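Local coordinates for protein glucose-6-phosphate isomerase (Plasmodium falciparum, PDB 3QKI) that probably catalyses the reversible conversion of alpha-D-glucose 6-phosphate into beta-D-fructose 6-phosphate, an early step of glycolysis, at residues 443-448 with 513-518; 64-69 with 358-363. All blocks are in the same frame, centred on the assembly; numbering follows the deposited sequence.

Interaction 1. Residues 443-448 with 513-518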
loop_
_atom_site.group_PDB
_atom_site.type_symbol
_atom_site.label_atom_id
_atom_site.label_comp_id
_atom_site.label_asym_id
_atom_site.label_seq_id
_atom_site.Cartn_x
_atom_site.Cartn_y
_atom_site.Cartn_z
ATOM N N VAL A 443 9.741 12.601 -1.655
ATOM C CA VAL A 443 8.330 12.499 -1.301
ATOM C C VAL A 443 7.487 13.502 -2.095
ATOM O O VAL A 443 7.968 14.577 -2.472
ATOM C CB VAL A 443 8.060 12.595 0.235
ATOM C CG1 VAL A 443 8.817 11.539 1.027
ATOM C CG2 VAL A 443 8.341 13.987 0.805
ATOM N N GLU A 444 6.220 13.143 -2.315
ATOM C CA GLU A 444 5.246 14.013 -2.960
ATOM C C GLU A 444 4.079 14.084 -1.967
ATOM O O GLU A 444 3.419 13.075 -1.713
ATOM C CB GLU A 444 4.842 13.466 -4.340
ATOM C CG GLU A 444 5.982 13.553 -5.338
ATOM C CD GLU A 444 5.796 12.937 -6.716
ATOM O OE1 GLU A 444 4.638 12.793 -7.164
ATOM O OE2 GLU A 444 6.824 12.649 -7.371
ATOM N N LEU A 445 3.942 15.245 -1.313
ATOM C CA LEU A 445 2.924 15.525 -0.296
ATOM C C LEU A 445 1.776 16.283 -0.930
ATOM O O LEU A 445 2.006 17.235 -1.696
ATOM C CB LEU A 445 3.498 16.312 0.894
ATOM C CG LEU A 445 4.813 15.801 1.561
ATOM C CD1 LEU A 445 5.163 16.627 2.771
ATOM C CD2 LEU A 445 4.696 14.390 2.011
ATOM N N ILE A 446 0.538 15.799 -0.677
ATOM C CA ILE A 446 -0.693 16.363 -1.235
ATOM C C ILE A 446 -1.586 16.741 -0.066
ATOM O O ILE A 446 -1.808 15.919 0.828
ATOM C CB ILE A 446 -1.371 15.381 -2.241
ATOM C CG1 ILE A 446 -0.405 15.063 -3.399
ATOM C CG2 ILE A 446 -2.684 15.977 -2.783
ATOM C CD1 ILE A 446 -0.594 13.718 -4.066
ATOM N N GLY A 447 -1.999 18.005 -0.023
ATOM C CA GLY A 447 -2.815 18.511 1.069
ATOM C C GLY A 447 -3.896 19.439 0.576
ATOM O O GLY A 447 -3.809 19.948 -0.553
ATOM N N PHE A 448 -4.928 19.647 1.424
ATOM C CA PHE A 448 -6.079 20.499 1.130
ATOM C C PHE A 448 -6.307 21.508 2.231
ATOM O O PHE A 448 -5.949 21.256 3.386
ATOM C CB PHE A 448 -7.334 19.647 0.900
ATOM C CG PHE A 448 -7.132 18.641 -0.206
ATOM C CD1 PHE A 448 -6.606 17.378 0.066
ATOM C CD2 PHE A 448 -7.398 18.974 -1.529
ATOM C CE1 PHE A 448 -6.343 16.478 -0.972
ATOM C CE2 PHE A 448 -7.125 18.068 -2.562
ATOM C CZ PHE A 448 -6.615 16.822 -2.272
ATOM N N SER A 513 11.375 17.086 -1.342
ATOM C CA SER A 513 9.919 16.991 -1.340
ATOM C C SER A 513 9.243 17.956 -2.310
ATOM O O SER A 513 9.728 19.071 -2.554
ATOM C CB SER A 513 9.342 17.206 0.062
ATOM O OG SER A 513 9.497 18.539 0.487
ATOM N N THR A 514 8.083 17.532 -2.807
ATOM C CA THR A 514 7.207 18.364 -3.602
ATOM C C THR A 514 5.937 18.509 -2.787
ATOM O O THR A 514 5.440 17.515 -2.249
ATOM C CB THR A 514 6.922 17.733 -4.966
ATOM O OG1 THR A 514 8.156 17.602 -5.670
ATOM C CG2 THR A 514 5.938 18.564 -5.779
ATOM N N LEU A 515 5.427 19.731 -2.666
ATOM C CA LEU A 515 4.162 19.995 -1.985
ATOM C C LEU A 515 3.103 20.391 -2.999
ATOM O O LEU A 515 3.328 21.275 -3.826
ATOM C CB LEU A 515 4.282 21.093 -0.915
ATOM C CG LEU A 515 5.190 20.851 0.283
ATOM C CD1 LEU A 515 5.199 22.075 1.182
ATOM C CD2 LEU A 515 4.687 19.730 1.131
ATOM N N LEU A 516 1.947 19.734 -2.936
ATOM C CA LEU A 516 0.774 20.043 -3.764
ATOM C C LEU A 516 -0.326 20.448 -2.789
ATOM O O LEU A 516 -0.759 19.613 -1.978
ATOM C CB LEU A 516 0.328 18.841 -4.629
ATOM C CG LEU A 516 1.246 18.433 -5.773
ATOM C CD1 LEU A 516 0.871 17.048 -6.321
ATOM C CD2 LEU A 516 1.191 19.442 -6.922
ATOM N N LEU A 517 -0.731 21.739 -2.823
ATOM C CA LEU A 517 -1.752 22.239 -1.907
ATOM C C LEU A 517 -2.951 22.766 -2.670
ATOM O O LEU A 517 -2.831 23.764 -3.371
ATOM C CB LEU A 517 -1.188 23.296 -0.906
ATOM C CG LEU A 517 -2.175 23.952 0.093
ATOM C CD1 LEU A 517 -2.903 22.904 0.956
ATOM C CD2 LEU A 517 -1.446 24.935 1.001
ATOM N N PHE A 518 -4.102 22.081 -2.525
ATOM C CA PHE A 518 -5.353 22.448 -3.203
ATOM C C PHE A 518 -6.273 23.142 -2.223
ATOM O O PHE A 518 -6.114 22.977 -1.018
ATOM C CB PHE A 518 -6.057 21.184 -3.737
ATOM C CG PHE A 518 -5.345 20.384 -4.816
ATOM C CD1 PHE A 518 -5.688 20.531 -6.152
ATOM C CD2 PHE A 518 -4.364 19.455 -4.485
ATOM C CE1 PHE A 518 -5.039 19.794 -7.147
ATOM C CE2 PHE A 518 -3.731 18.705 -5.470
ATOM C CZ PHE A 518 -4.072 18.872 -6.801
#
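The rings of F448 and F518 lie side by side with planes only 24° apart, but their centroids are 5.4 Å apart and they are slid so far that they barely overlap. F518 CB, not its ring, makes the closest approach, reaching F448 CD2 obliquely at 3.4 Å. At the edge of the F518 ring, near its plane, sits G447 O, while I446 CG2 meets F518 CE2 obliquely at 4.0 Å. F64 meets the F518 ring and F382 the F448 ring.

On the opposite face of the sheet, L445 CD1 packs 3.5 Å from L515 CD2, the two side chains pointing the same way. L517 differs from the other leucines: its CG is anti to the backbone N (chi1 178°), placing CD1 against G447 O at 3.4 Å. L515 and L517 also receive L590 and Y593 of the second subunit.

Five backbone hydrogen bonds link the parallel strands (segment axes 17° apart), donated in turn by T514 N (to V443 O, 3.0 Å), L445 N, L516 N, G447 N and F518 N (to G447 O, 2.9 Å). E444 OE2 forms a salt bridge with R536 and OE1 a hydrogen bond with the hydroxyl of Y533. With strand carbonyls met by N-H and CA-H donors and apolar side chains on both faces, the chemistry implies an interior sheet seam whose acidic group is probably stabilised as a carboxylate.

Interaction 2. Residues 64-69 with 358-363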
loop_
_atom_site.group_PDB
_atom_site.type_symbol
_atom_site.label_atom_id
_atom_site.label_comp_id
_atom_site.label_asym_id
_atom_site.label_seq_id
_atom_site.Cartn_x
_atom_site.Cartn_y
_atom_site.Cartn_z
ATOM N N PHE A 64 -4.862 25.458 -6.932
ATOM C CA PHE A 64 -3.726 24.798 -6.289
ATOM C C PHE A 64 -2.366 25.395 -6.511
ATOM O O PHE A 64 -2.116 26.028 -7.546
ATOM C CB PHE A 64 -3.719 23.282 -6.564
ATOM C CG PHE A 64 -3.037 22.787 -7.821
ATOM C CD1 PHE A 64 -3.760 22.590 -8.990
ATOM C CD2 PHE A 64 -1.704 22.406 -7.803
ATOM C CE1 PHE A 64 -3.142 22.099 -10.138
ATOM C CE2 PHE A 64 -1.085 21.910 -8.954
ATOM C CZ PHE A 64 -1.810 21.747 -10.106
ATOM N N TYR A 65 -1.465 25.131 -5.558
ATOM C CA TYR A 65 -0.059 25.497 -5.592
ATOM C C TYR A 65 0.804 24.224 -5.670
ATOM O O TYR A 65 0.523 23.224 -4.996
ATOM C CB TYR A 65 0.341 26.253 -4.300
ATOM C CG TYR A 65 -0.060 27.714 -4.195
ATOM C CD1 TYR A 65 0.809 28.655 -3.650
ATOM C CD2 TYR A 65 -1.349 28.135 -4.518
ATOM C CE1 TYR A 65 0.430 29.991 -3.498
ATOM C CE2 TYR A 65 -1.721 29.478 -4.419
ATOM C CZ TYR A 65 -0.830 30.402 -3.907
ATOM O OH TYR A 65 -1.216 31.715 -3.756
ATOM N N MET A 66 1.844 24.259 -6.493
ATOM C CA MET A 66 2.842 23.203 -6.509
ATOM C C MET A 66 4.129 23.874 -6.055
ATOM O O MET A 66 4.550 24.879 -6.642
ATOM C CB MET A 66 3.049 22.548 -7.879
ATOM C CG MET A 66 4.091 21.450 -7.809
ATOM S SD MET A 66 4.376 20.516 -9.311
ATOM C CE MET A 66 5.188 21.857 -10.359
ATOM N N ASP A 67 4.735 23.328 -5.001
ATOM C CA ASP A 67 5.961 23.854 -4.432
ATOM C C ASP A 67 7.125 22.877 -4.672
ATOM O O ASP A 67 7.224 21.831 -4.023
ATOM C CB ASP A 67 5.725 24.196 -2.933
ATOM C CG ASP A 67 6.916 24.737 -2.168
ATOM O OD1 ASP A 67 8.015 24.789 -2.743
ATOM O OD2 ASP A 67 6.756 25.064 -0.955
ATOM N N LEU A 68 8.015 23.245 -5.604
ATOM C CA LEU A 68 9.204 22.464 -5.953
ATOM C C LEU A 68 10.457 22.988 -5.253
ATOM O O LEU A 68 11.569 22.546 -5.581
ATOM C CB LEU A 68 9.433 22.495 -7.480
ATOM C CG LEU A 68 8.385 21.821 -8.373
ATOM C CD1 LEU A 68 8.696 22.071 -9.821
ATOM C CD2 LEU A 68 8.328 20.321 -8.137
ATOM N N SER A 69 10.303 23.917 -4.294
ATOM C CA SER A 69 11.477 24.539 -3.673
ATOM C C SER A 69 12.350 23.623 -2.824
ATOM O O SER A 69 13.536 23.921 -2.642
ATOM C CB SER A 69 11.094 25.806 -2.905
ATOM O OG SER A 69 10.264 25.470 -1.810
ATOM N N VAL A 358 5.075 18.844 -16.537
ATOM C CA VAL A 358 6.406 18.741 -17.123
ATOM C C VAL A 358 7.484 18.961 -16.047
ATOM O O VAL A 358 8.428 18.159 -15.958
ATOM C CB VAL A 358 6.583 19.663 -18.362
ATOM C CG1 VAL A 358 8.066 19.796 -18.742
ATOM C CG2 VAL A 358 5.769 19.130 -19.546
ATOM N N LEU A 359 7.329 20.020 -15.230
ATOM C CA LEU A 359 8.277 20.331 -14.149
ATOM C C LEU A 359 8.318 19.205 -13.107
ATOM O O LEU A 359 9.383 18.901 -12.580
ATOM C CB LEU A 359 7.916 21.666 -13.485
ATOM C CG LEU A 359 8.113 22.927 -14.369
ATOM C CD1 LEU A 359 7.530 24.161 -13.683
ATOM C CD2 LEU A 359 9.581 23.125 -14.704
ATOM N N LEU A 360 7.171 18.556 -12.859
ATOM C CA LEU A 360 7.084 17.423 -11.927
ATOM C C LEU A 360 7.818 16.209 -12.510
ATOM O O LEU A 360 8.593 15.563 -11.821
ATOM C CB LEU A 360 5.610 17.114 -11.616
ATOM C CG LEU A 360 5.335 16.145 -10.457
ATOM C CD1 LEU A 360 5.969 16.649 -9.144
ATOM C CD2 LEU A 360 3.843 15.995 -10.220
ATOM N N ALA A 361 7.638 15.941 -13.808
ATOM C CA ALA A 361 8.346 14.856 -14.520
ATOM C C ALA A 361 9.853 15.133 -14.568
ATOM O O ALA A 361 10.644 14.221 -14.332
ATOM C CB ALA A 361 7.784 14.717 -15.961
ATOM N N LEU A 362 10.261 16.396 -14.836
ATOM C CA LEU A 362 11.690 16.773 -14.870
ATOM C C LEU A 362 12.358 16.570 -13.518
ATOM O O LEU A 362 13.484 16.097 -13.461
ATOM C CB LEU A 362 11.888 18.217 -15.350
ATOM C CG LEU A 362 11.652 18.490 -16.853
ATOM C CD1 LEU A 362 11.575 19.987 -17.111
ATOM C CD2 LEU A 362 12.741 17.903 -17.684
ATOM N N THR A 363 11.631 16.901 -12.427
ATOM C CA THR A 363 12.096 16.745 -11.047
ATOM C C THR A 363 12.324 15.261 -10.753
ATOM O O THR A 363 13.371 14.898 -10.224
ATOM C CB THR A 363 11.084 17.382 -10.096
ATOM O OG1 THR A 363 11.002 18.784 -10.378
ATOM C CG2 THR A 363 11.426 17.174 -8.650
#
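L359 O is gripped by two donors of T363, whose OG1 also lies against L68 CD2. The hydroxyl OG1 of T363 donates to L359 O at 2.7 Å, and the backbone N of T363 reaches L359 O at 3.0 Å from the opposite face of the carbonyl plane. The hydroxyl's torsion, with OG1 anti to its own carbonyl carbon (chi1 -62°), turns it back along the helix. T363 OG1 also hydrogen-bonds with the hydroxyl of Y73, and it forms part of the surface met by the strand: T363 OG1 lies 3.8 Å from L68 CD2, a packing contact.

No hydrogen bond crosses between the two segments. L68 CD1 sits against L359 CB at 3.8 Å, the two side chains crossing at about a right angle. M66 starts extended and bends at its last torsion (chi3 69°), which divides its contacts: CE touches L359 CB at 4.2 Å, while SD touches L360 CD1, also at 4.2 Å.

This is helix-on-sheet packing in an alpha/beta layer. The segment axes approach to 10.4 Å at 31°, a spacing filled by side chains, and alternate strand residues M66 and L68 face helix 356-371, which leads into strand 375-380 of the same mixed sheet. L516 and T514 of the neighbouring strand 513-518 pack beside M66 and L68 respectively.

D67, between M66 and L68 in sequence, makes no contact with helix segment 358-363. Its OD1 accepts the backbone N of S69 at 2.9 Å, an Asx turn spanning D67 to S69. At this turn, S586 of the second subunit packs on D67 and its OG hydrogen-bonds with S69 OG.

From the N terminus, the chain lays down strand 64-70 and helix 356-371 comes back against it, so interaction 2 closes a loop of 288 residues that holds the whole separate five-stranded parallel sheet. The chain then runs on to strand 443-448, and interaction 1 closes a loop of 64 residues, helical in part and without a strand, at 513-518. The loops are in series, neither nested nor crossed. They meet in space because 513-518 pairs antiparallel with 64-70: D67 N lies 2.8 Å from L515 O, a probable hydrogen bond. Together they tie strand 64-70, a covering helix and the parallel strands into one layered unit beside the second subunit.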